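Local coordinates for putative polyphosphate kinase 2 family protein (Arthrobacter aurescens, PDB 3RHF) that probably acts as a polyphosphate kinase of the PPK2 family, transferring phosphate between polyphosphate and nucleotides on a P-loop-type alpha/beta fold, at residues K110-D114 and E115-H119. Residues are numbered along the deposited sequence; the frame is centred on the assembly and turned at random.
Sequences KAPTD and EEKSH
Thr-113 and Glu-116 close a capping box where the chain, coming off the outermost strand of this chain's sheet, 104-108, as an extended loop, turns into the short helix 114-117. Lys-117 N donates to Thr-113 O at 2.6 Å, and a weaker bond from Ser-118 N to Asp-114 O follows. Both halves of the box are side chain to backbone. Thr-113 OG1, set between its own N and carbonyl carbon (chi1 73°), accepts a nearly straight bond from Glu-116 N at 2.9 Å. Glu-116 reaches back with an extended chain, and its OE1 accepts from Thr-113 N at 3.1 Å, the donor standing above the carboxylate plane. The same OE1 touches Pro-112 CA, receives a water that also donates to Ala-111 O, and forms a salt bridge with Arg-124, which bonds Lys-110 O as well. With an alanine at Glu-116, Thr-113 N would probably lose its acceptor and Arg-124 its carboxylate mate, leaving half of the capping box unmade. Lys-117 lays its side chain against the Pro-112 ring, Lys-117 CG lying 3.8 Å from Pro-112 CG, then bends at chi3 and chi4 to bring NZ to a weak hydrogen bond with Pro-112 O and to a weak salt bridge with Asp-114 OD1, 3.3 Å away. A second water bridges Thr-113 OG1 and Glu-115 OE1, lying 2.7 Å from that OE1.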
loop_
_atom_site.group_PDB
_atom_site.type_symbol
_atom_site.label_atom_id
_atom_site.label_comp_id
_atom_site.label_asym_id
_atom_site.label_seq_id
_atom_site.Cartn_x
_atom_site.Cartn_y
_atom_site.Cartn_z
ATOM N N LYS A 110 15.818 -0.664 6.792
ATOM C CA LYS A 110 16.135 -1.508 7.956
ATOM C C LYS A 110 17.648 -1.345 8.178
ATOM O O LYS A 110 18.255 -0.507 7.518
ATOM C CB LYS A 110 15.770 -2.969 7.631
ATOM N N ALA A 111 18.279 -2.129 9.057
ATOM C CA ALA A 111 19.760 -1.981 9.229
ATOM C C ALA A 111 20.427 -2.393 7.913
ATOM O O ALA A 111 19.918 -3.231 7.203
ATOM C CB ALA A 111 20.331 -2.796 10.418
ATOM N N PRO A 112 21.552 -1.788 7.583
ATOM C CA PRO A 112 22.148 -2.086 6.297
ATOM C C PRO A 112 22.654 -3.511 6.197
ATOM O O PRO A 112 23.236 -4.019 7.179
ATOM C CB PRO A 112 23.330 -1.122 6.235
ATOM C CG PRO A 112 23.610 -0.782 7.655
ATOM C CD PRO A 112 22.294 -0.750 8.308
ATOM N N THR A 113 22.466 -4.115 5.021
ATOM C CA THR A 113 23.121 -5.373 4.683
ATOM C C THR A 113 24.616 -5.164 4.451
ATOM O O THR A 113 25.088 -4.053 4.269
ATOM C CB THR A 113 22.579 -6.016 3.399
ATOM O OG1 THR A 113 23.035 -5.270 2.261
ATOM C CG2 THR A 113 21.090 -6.062 3.409
ATOM N N ASP A 114 25.354 -6.272 4.499
ATOM C CA ASP A 114 26.810 -6.259 4.224
ATOM C C ASP A 114 27.080 -5.623 2.834
ATOM O O ASP A 114 27.855 -4.671 2.735
ATOM C CB ASP A 114 27.430 -7.680 4.344
ATOM C CG ASP A 114 27.566 -8.185 5.842
ATOM O OD1 ASP A 114 27.813 -7.380 6.797
ATOM O OD2 ASP A 114 27.456 -9.427 6.038
ATOM N N GLU A 115 26.379 -6.084 1.793
ATOM C CA GLU A 115 26.403 -5.360 0.506
ATOM C C GLU A 115 26.223 -3.846 0.729
ATOM O O GLU A 115 27.075 -3.034 0.334
ATOM C CB GLU A 115 25.353 -5.882 -0.467
ATOM C CG GLU A 115 25.527 -5.306 -1.880
ATOM C CD GLU A 115 24.398 -5.665 -2.854
ATOM O OE1 GLU A 115 23.260 -5.911 -2.410
ATOM O OE2 GLU A 115 24.639 -5.660 -4.079
ATOM N N GLU A 116 25.161 -3.457 1.413
ATOM C CA GLU A 116 24.942 -2.034 1.647
ATOM C C GLU A 116 26.058 -1.363 2.449
ATOM O O GLU A 116 26.442 -0.232 2.136
ATOM C CB GLU A 116 23.565 -1.773 2.256
ATOM C CG GLU A 116 22.414 -2.209 1.331
ATOM C CD GLU A 116 21.019 -2.196 2.002
ATOM O OE1 GLU A 116 20.896 -2.067 3.229
ATOM O OE2 GLU A 116 20.024 -2.327 1.282
ATOM N N LYS A 117 26.610 -2.042 3.456
ATOM C CA LYS A 117 27.646 -1.402 4.280
ATOM C C LYS A 117 28.927 -1.157 3.443
ATOM O O LYS A 117 29.786 -0.321 3.788
ATOM C CB LYS A 117 27.991 -2.228 5.540
ATOM C CG LYS A 117 26.876 -2.320 6.623
ATOM C CD LYS A 117 27.339 -2.551 8.088
ATOM C CE LYS A 117 27.449 -4.073 8.530
ATOM N NZ LYS A 117 26.186 -4.971 8.401
ATOM N N SER A 118 29.068 -1.874 2.341
ATOM C CA SER A 118 30.294 -1.765 1.587
ATOM C C SER A 118 30.157 -0.726 0.435
ATOM O O SER A 118 31.086 -0.517 -0.332
ATOM C CB SER A 118 30.746 -3.173 1.144
ATOM O OG SER A 118 30.116 -3.528 -0.065
ATOM N N HIS A 119 29.001 -0.055 0.361
ATOM C CA HIS A 119 28.843 1.129 -0.481
ATOM C C HIS A 119 28.786 2.393 0.361
ATOM O O HIS A 119 28.598 2.334 1.562
ATOM C CB HIS A 119 27.560 1.088 -1.277
ATOM C CG HIS A 119 27.573 0.108 -2.391
ATOM N ND1 HIS A 119 27.974 0.442 -3.667
ATOM C CD2 HIS A 119 27.204 -1.196 -2.433
ATOM C CE1 HIS A 119 27.856 -0.621 -4.445
ATOM N NE2 HIS A 119 27.402 -1.631 -3.718
HETATM O O HOH W 1 19.016 -2.972 4.741
HETATM O O HOH W 2 21.986 -6.031 0.008
#